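Local coordinates for complement factor MASP-3 (Homo sapiens, PDB 3DEM), which binds calcium, mannan-binding lectin and ficolins through its CUB and EGF modules and probably acts as a serine protease of the complement lectin pathway, at residues F43-C54 and T70-Q81. Residues are numbered along the deposited sequence; the frame is centred on the assembly and turned at random.
Sequences FMHFNLESSYLC and TFCGRETTDTEQ. With CA (calcium ion), chain E.
With CG set between backbone N and carbonyl carbon (chi1 50°) and the chain extended beyond, Glu75 swings its carboxylate back to Phe46, where Glu75 OE2 takes the backbone N of Phe46 at 2.8 Å, almost straight but from above the carboxylate plane. Glu75 OE2 also lies over one face of the His45 ring, 3.3 Å from His45 CD2. In return, Glu75 N bonds to Phe46 O at 3.2 Å. Further along, Leu48 N reaches Gly73 O (2.9 Å) and Gly73 N reaches Glu49 O. Phe46, its CG anti to N (chi1 -164°), extends inward until Phe46 CZ meets Phe71 CB at 3.4 Å, while its edge runs past Gly73 O; Phe43 crosses the Phe71 ring obliquely, and Val59 and Pro83 continue this core. Ser50 OG donates to Glu80 OE1 at 3.1 Å, on the syn side of the carboxylate and close to its plane. The contact thus ties together the two sheets of the first CUB domain at its calcium-binding end. The Cys54-Cys72 disulfide and the Gly73 N to Glu49 O bond tie segment 70-81 to the chain at either end of Ser50-Leu53, and from there Glu49 OE1 binds calcium at 2.4 Å alongside Asp57, Asp102 and Ser104.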
ATOM      1  N   PHE A  43      12.669  13.804   1.677  1.00 40.11           N
ATOM      2  CA  PHE A  43      13.549  14.742   0.986  1.00 40.21           C
ATOM      3  C   PHE A  43      14.741  14.055   0.339  1.00 40.22           C
ATOM      4  O   PHE A  43      15.324  13.138   0.918  1.00 40.18           O
ATOM      5  CB  PHE A  43      14.044  15.820   1.950  1.00 40.15           C
ATOM      6  CG  PHE A  43      12.947  16.667   2.536  1.00 40.45           C
ATOM      7  CD1 PHE A  43      12.704  17.945   2.052  1.00 40.52           C
ATOM      8  CD2 PHE A  43      12.164  16.191   3.581  1.00 40.61           C
ATOM      9  CE1 PHE A  43      11.697  18.726   2.591  1.00 40.52           C
ATOM     10  CE2 PHE A  43      11.156  16.972   4.124  1.00 40.51           C
ATOM     11  CZ  PHE A  43      10.924  18.236   3.630  1.00 40.36           C
ATOM     12  N   MET A  44      15.106  14.512  -0.858  1.00 40.33           N
ATOM     13  CA  MET A  44      16.272  13.984  -1.566  1.00 40.37           C
ATOM     14  C   MET A  44      17.462  14.930  -1.473  1.00 40.35           C
ATOM     15  O   MET A  44      18.600  14.533  -1.711  1.00 40.45           O
ATOM     16  CB  MET A  44      15.947  13.704  -3.037  1.00 40.40           C
ATOM     17  CG  MET A  44      14.776  12.760  -3.256  1.00 40.55           C
ATOM     18  SD  MET A  44      14.859  11.272  -2.241  1.00 41.11           S
ATOM     19  CE  MET A  44      16.410  10.552  -2.760  1.00 40.41           C
ATOM     20  N   HIS A  45      17.190  16.186  -1.139  1.00 40.33           N
ATOM     21  CA  HIS A  45      18.233  17.193  -0.967  1.00 40.31           C
ATOM     22  C   HIS A  45      17.733  18.234   0.024  1.00 40.31           C
ATOM     23  O   HIS A  45      16.583  18.656  -0.037  1.00 40.25           O
ATOM     24  CB  HIS A  45      18.582  17.854  -2.308  1.00 40.27           C
ATOM     25  CG  HIS A  45      19.793  18.735  -2.256  1.00 40.38           C
ATOM     26  ND1 HIS A  45      19.715  20.100  -2.073  1.00 40.51           N
ATOM     27  CD2 HIS A  45      21.113  18.447  -2.363  1.00 40.27           C
ATOM     28  CE1 HIS A  45      20.932  20.614  -2.066  1.00 40.00           C
ATOM     29  NE2 HIS A  45      21.798  19.631  -2.240  1.00 40.02           N
ATOM     30  N   PHE A  46      18.592  18.640   0.951  1.00 40.32           N
ATOM     31  CA  PHE A  46      18.204  19.636   1.938  1.00 40.25           C
ATOM     32  C   PHE A  46      19.396  20.474   2.390  1.00 40.17           C
ATOM     33  O   PHE A  46      20.325  19.976   3.021  1.00 40.04           O
ATOM     34  CB  PHE A  46      17.522  18.978   3.137  1.00 40.25           C
ATOM     35  CG  PHE A  46      16.776  19.941   4.006  1.00 40.31           C
ATOM     36  CD1 PHE A  46      15.418  20.142   3.828  1.00 40.16           C
ATOM     37  CD2 PHE A  46      17.434  20.659   4.993  1.00 40.27           C
ATOM     38  CE1 PHE A  46      14.728  21.035   4.625  1.00 40.26           C
ATOM     39  CE2 PHE A  46      16.750  21.555   5.792  1.00 40.16           C
ATOM     40  CZ  PHE A  46      15.398  21.744   5.609  1.00 40.13           C
ATOM     41  N   ASN A  47      19.346  21.758   2.067  1.00 40.29           N
ATOM     42  CA  ASN A  47      20.473  22.657   2.279  1.00 40.42           C
ATOM     43  C   ASN A  47      19.966  24.027   2.704  1.00 40.42           C
ATOM     44  O   ASN A  47      19.710  24.893   1.866  1.00 40.45           O
ATOM     45  CB  ASN A  47      21.294  22.777   0.992  1.00 40.32           C
ATOM     46  CG  ASN A  47      22.679  23.336   1.233  1.00 40.53           C
ATOM     47  OD1 ASN A  47      23.024  24.419   0.748  1.00 40.27           O
ATOM     48  ND2 ASN A  47      23.487  22.598   1.985  1.00 40.62           N
ATOM     49  N   LEU A  48      19.807  24.216   4.008  1.00 40.40           N
ATOM     50  CA  LEU A  48      19.287  25.472   4.536  1.00 40.40           C
ATOM     51  C   LEU A  48      20.202  26.088   5.584  1.00 40.41           C
ATOM     52  O   LEU A  48      21.113  25.434   6.094  1.00 40.45           O
ATOM     53  CB  LEU A  48      17.895  25.271   5.139  1.00 40.34           C
ATOM     54  CG  LEU A  48      16.677  25.586   4.267  1.00 40.54           C
ATOM     55  CD1 LEU A  48      16.466  24.519   3.205  1.00 40.38           C
ATOM     56  CD2 LEU A  48      15.434  25.731   5.137  1.00 40.48           C
ATOM     57  N   GLU A  49      19.952  27.356   5.896  1.00 40.35           N
ATOM     58  CA  GLU A  49      20.620  28.024   7.007  1.00 40.31           C
ATOM     59  C   GLU A  49      20.178  27.386   8.329  1.00 40.12           C
ATOM     60  O   GLU A  49      19.013  27.044   8.491  1.00 40.05           O
ATOM     61  CB  GLU A  49      20.258  29.511   7.009  1.00 40.28           C
ATOM     62  CG  GLU A  49      20.999  30.350   8.042  1.00 40.34           C
ATOM     63  CD  GLU A  49      20.468  31.771   8.132  1.00 40.44           C
ATOM     64  OE1 GLU A  49      19.490  32.091   7.425  1.00 40.59           O
ATOM     65  OE2 GLU A  49      21.025  32.573   8.909  1.00 40.48           O
ATOM     66  N   SER A  50      21.092  27.226   9.277  1.00 39.81           N
ATOM     67  CA  SER A  50      20.719  26.675  10.581  1.00 39.65           C
ATOM     68  C   SER A  50      20.403  27.785  11.594  1.00 39.37           C
ATOM     69  O   SER A  50      21.058  28.828  11.602  1.00 39.22           O
ATOM     70  CB  SER A  50      21.826  25.761  11.116  1.00 39.76           C
ATOM     71  OG  SER A  50      21.400  25.048  12.272  1.00 40.19           O
ATOM     72  N   SER A  51      19.391  27.565  12.435  1.00 38.97           N
ATOM     73  CA  SER A  51      19.080  28.506  13.520  1.00 38.80           C
ATOM     74  C   SER A  51      18.277  27.884  14.668  1.00 38.62           C
ATOM     75  O   SER A  51      17.635  26.846  14.510  1.00 38.49           O
ATOM     76  CB  SER A  51      18.358  29.750  12.988  1.00 38.75           C
ATOM     77  OG  SER A  51      17.026  29.454  12.608  1.00 38.60           O
ATOM     78  N   TYR A  52      18.334  28.535  15.824  1.00 38.47           N
ATOM     79  CA  TYR A  52      17.570  28.134  16.999  1.00 38.42           C
ATOM     80  C   TYR A  52      16.095  27.949  16.667  1.00 38.56           C
ATOM     81  O   TYR A  52      15.432  28.882  16.223  1.00 38.34           O
ATOM     82  CB  TYR A  52      17.727  29.188  18.091  1.00 38.16           C
ATOM     83  CG  TYR A  52      16.829  29.018  19.295  1.00 37.96           C
ATOM     84  CD1 TYR A  52      17.074  28.029  20.239  1.00 37.82           C
ATOM     85  CD2 TYR A  52      15.756  29.874  19.507  1.00 38.02           C
ATOM     86  CE1 TYR A  52      16.261  27.887  21.356  1.00 37.80           C
ATOM     87  CE2 TYR A  52      14.942  29.741  20.618  1.00 37.90           C
ATOM     88  CZ  TYR A  52      15.197  28.745  21.538  1.00 37.79           C
ATOM     89  OH  TYR A  52      14.383  28.613  22.636  1.00 37.14           O
ATOM     90  N   LEU A  53      15.591  26.738  16.889  1.00 38.85           N
ATOM     91  CA  LEU A  53      14.194  26.417  16.622  1.00 39.14           C
ATOM     92  C   LEU A  53      13.830  26.695  15.170  1.00 39.31           C
ATOM     93  O   LEU A  53      12.661  26.897  14.847  1.00 39.25           O
ATOM     94  CB  LEU A  53      13.272  27.205  17.560  1.00 39.13           C
ATOM     95  CG  LEU A  53      13.339  26.822  19.036  1.00 39.24           C
ATOM     96  CD1 LEU A  53      12.323  27.607  19.851  1.00 39.35           C
ATOM     97  CD2 LEU A  53      13.112  25.330  19.195  1.00 39.51           C
ATOM     98  N   CYS A  54      14.845  26.703  14.307  1.00 39.57           N
ATOM     99  CA  CYS A  54      14.681  27.025  12.895  1.00 39.91           C
ATOM    100  C   CYS A  54      13.909  28.326  12.708  1.00 39.94           C
ATOM    101  O   CYS A  54      12.941  28.389  11.948  1.00 39.75           O
ATOM    102  CB  CYS A  54      14.013  25.865  12.152  1.00 40.08           C
ATOM    103  SG  CYS A  54      14.995  24.334  12.174  1.00 41.01           S
ATOM    104  N   THR A  70       9.649  20.721  11.787  1.00 40.45           N
ATOM    105  CA  THR A  70      10.301  21.931  11.306  1.00 40.49           C
ATOM    106  C   THR A  70      11.754  21.592  11.039  1.00 40.40           C
ATOM    107  O   THR A  70      12.439  21.053  11.907  1.00 40.33           O
ATOM    108  CB  THR A  70      10.224  23.076  12.339  1.00 40.55           C
ATOM    109  OG1 THR A  70       8.862  23.268  12.736  1.00 40.74           O
ATOM    110  CG2 THR A  70      10.757  24.376  11.748  1.00 40.48           C
ATOM    111  N   PHE A  71      12.214  21.893   9.831  1.00 40.38           N
ATOM    112  CA  PHE A  71      13.569  21.544   9.424  1.00 40.38           C
ATOM    113  C   PHE A  71      14.382  22.766   9.033  1.00 40.32           C
ATOM    114  O   PHE A  71      13.843  23.741   8.509  1.00 40.31           O
ATOM    115  CB  PHE A  71      13.546  20.562   8.253  1.00 40.29           C
ATOM    116  CG  PHE A  71      12.851  19.269   8.556  1.00 40.40           C
ATOM    117  CD1 PHE A  71      13.379  18.381   9.488  1.00 40.30           C
ATOM    118  CD2 PHE A  71      11.680  18.926   7.892  1.00 40.22           C
ATOM    119  CE1 PHE A  71      12.747  17.182   9.761  1.00 40.37           C
ATOM    120  CE2 PHE A  71      11.037  17.729   8.161  1.00 40.36           C
ATOM    121  CZ  PHE A  71      11.574  16.852   9.098  1.00 40.53           C
ATOM    122  N   CYS A  72      15.681  22.697   9.294  1.00 40.30           N
ATOM    123  CA  CYS A  72      16.626  23.687   8.799  1.00 40.26           C
ATOM    124  C   CYS A  72      18.022  23.077   8.860  1.00 40.32           C
ATOM    125  O   CYS A  72      18.173  21.932   9.279  1.00 40.36           O
ATOM    126  CB  CYS A  72      16.523  25.002   9.588  1.00 40.34           C
ATOM    127  SG  CYS A  72      16.810  24.908  11.374  1.00 39.74           S
ATOM    128  N   GLY A  73      19.036  23.818   8.426  1.00 40.24           N
ATOM    129  CA  GLY A  73      20.399  23.300   8.434  1.00 40.30           C
ATOM    130  C   GLY A  73      20.778  22.570   7.158  1.00 40.34           C
ATOM    131  O   GLY A  73      19.960  22.423   6.246  1.00 40.13           O
ATOM    132  N   ARG A  74      22.025  22.113   7.093  1.00 40.43           N
ATOM    133  CA  ARG A  74      22.516  21.411   5.913  1.00 40.61           C
ATOM    134  C   ARG A  74      22.797  19.943   6.219  1.00 40.62           C
ATOM    135  O   ARG A  74      23.403  19.617   7.240  1.00 40.47           O
ATOM    136  CB  ARG A  74      23.753  22.112   5.335  1.00 40.58           C
ATOM    137  CG  ARG A  74      24.993  22.052   6.206  1.00 40.63           C
ATOM    138  CD  ARG A  74      26.159  22.774   5.547  1.00 40.86           C
ATOM    139  NE  ARG A  74      26.062  24.227   5.674  1.00 41.00           N
ATOM    140  CZ  ARG A  74      26.705  24.941   6.596  1.00 41.09           C
ATOM    141  NH1 ARG A  74      27.492  24.335   7.478  1.00 40.99           N
ATOM    142  NH2 ARG A  74      26.566  26.262   6.637  1.00 40.97           N
ATOM    143  N   GLU A  75      22.342  19.065   5.328  1.00 40.87           N
ATOM    144  CA  GLU A  75      22.466  17.617   5.515  1.00 41.04           C
ATOM    145  C   GLU A  75      23.918  17.175   5.700  1.00 41.22           C
ATOM    146  O   GLU A  75      24.189  16.194   6.396  1.00 41.18           O
ATOM    147  CB  GLU A  75      21.790  16.849   4.363  1.00 40.90           C
ATOM    148  CG  GLU A  75      22.193  17.303   2.959  1.00 41.08           C
ATOM    149  CD  GLU A  75      21.201  16.864   1.882  1.00 41.07           C
ATOM    150  OE1 GLU A  75      20.498  15.848   2.090  1.00 41.40           O
ATOM    151  OE2 GLU A  75      21.124  17.537   0.830  1.00 40.55           O
ATOM    152  N   THR A  76      24.842  17.911   5.086  1.00 41.70           N
ATOM    153  CA  THR A  76      26.273  17.645   5.240  1.00 42.18           C
ATOM    154  C   THR A  76      26.658  17.631   6.719  1.00 42.42           C
ATOM    155  O   THR A  76      26.953  16.574   7.282  1.00 42.52           O
ATOM    156  CB  THR A  76      27.135  18.707   4.518  1.00 42.23           C
ATOM    157  OG1 THR A  76      26.443  19.199   3.361  1.00 42.41           O
ATOM    158  CG2 THR A  76      28.484  18.117   4.109  1.00 42.11           C
ATOM    159  N   THR A  77      26.655  18.811   7.337  1.00 42.68           N
ATOM    160  CA  THR A  77      26.957  18.946   8.759  1.00 42.88           C
ATOM    161  C   THR A  77      25.951  18.146   9.574  1.00 43.02           C
ATOM    162  O   THR A  77      24.753  18.164   9.282  1.00 43.02           O
ATOM    163  CB  THR A  77      26.904  20.417   9.217  1.00 42.88           C
ATOM    164  OG1 THR A  77      27.612  21.241   8.281  1.00 43.13           O
ATOM    165  CG2 THR A  77      27.528  20.573  10.604  1.00 42.85           C
ATOM    166  N   ASP A  78      26.438  17.434  10.585  1.00 43.20           N
ATOM    167  CA  ASP A  78      25.559  16.609  11.405  1.00 43.30           C
ATOM    168  C   ASP A  78      25.444  17.156  12.826  1.00 43.32           C
ATOM    169  O   ASP A  78      26.188  18.061  13.214  1.00 43.33           O
ATOM    170  CB  ASP A  78      26.019  15.150  11.407  1.00 43.31           C
ATOM    171  CG  ASP A  78      24.857  14.177  11.493  1.00 43.40           C
ATOM    172  OD1 ASP A  78      25.070  13.048  11.987  1.00 43.67           O
ATOM    173  OD2 ASP A  78      23.736  14.542  11.068  1.00 42.88           O
ATOM    174  N   THR A  79      24.519  16.587  13.599  1.00 43.35           N
ATOM    175  CA  THR A  79      24.060  17.198  14.842  1.00 43.31           C
ATOM    176  C   THR A  79      23.180  18.370  14.418  1.00 43.26           C
ATOM    177  O   THR A  79      23.323  19.491  14.912  1.00 43.37           O
ATOM    178  CB  THR A  79      25.232  17.679  15.737  1.00 43.37           C
ATOM    179  OG1 THR A  79      26.245  16.667  15.798  1.00 43.38           O
ATOM    180  CG2 THR A  79      24.748  17.990  17.156  1.00 43.47           C
ATOM    181  N   GLU A  80      22.277  18.094  13.480  1.00 43.09           N
ATOM    182  CA  GLU A  80      21.462  19.131  12.852  1.00 43.05           C
ATOM    183  C   GLU A  80      19.969  18.791  12.815  1.00 42.91           C
ATOM    184  O   GLU A  80      19.549  17.697  13.217  1.00 42.94           O
ATOM    185  CB  GLU A  80      21.967  19.414  11.436  1.00 43.09           C
ATOM    186  CG  GLU A  80      23.282  20.180  11.388  1.00 43.18           C
ATOM    187  CD  GLU A  80      23.089  21.676  11.537  1.00 43.47           C
ATOM    188  OE1 GLU A  80      21.996  22.167  11.183  1.00 43.46           O
ATOM    189  OE2 GLU A  80      24.032  22.362  11.992  1.00 43.19           O
ATOM    190  N   GLN A  81      19.185  19.748  12.322  1.00 42.53           N
ATOM    191  CA  GLN A  81      17.728  19.669  12.340  1.00 42.19           C
ATOM    192  C   GLN A  81      17.207  19.380  10.938  1.00 41.77           C
ATOM    193  O   GLN A  81      16.092  19.763  10.584  1.00 41.57           O
ATOM    194  CB  GLN A  81      17.147  20.988  12.843  1.00 42.18           C
ATOM    195  CG  GLN A  81      18.139  21.813  13.654  1.00 42.58           C
ATOM    196  CD  GLN A  81      17.522  23.066  14.254  1.00 42.78           C
ATOM    197  OE1 GLN A  81      18.106  24.151  14.185  1.00 42.70           O
ATOM    198  NE2 GLN A  81      16.335  22.920  14.848  1.00 43.19           N
TER
HETATM  199 CA    CA E5001      18.370  33.311   5.627  1.00 43.00          CA
HETATM  200  O   HOH W   1      20.199  32.624   4.485  1.00 41.22           O
HETATM  201  O   HOH W   2      17.071  34.297   3.611  1.00 35.66           O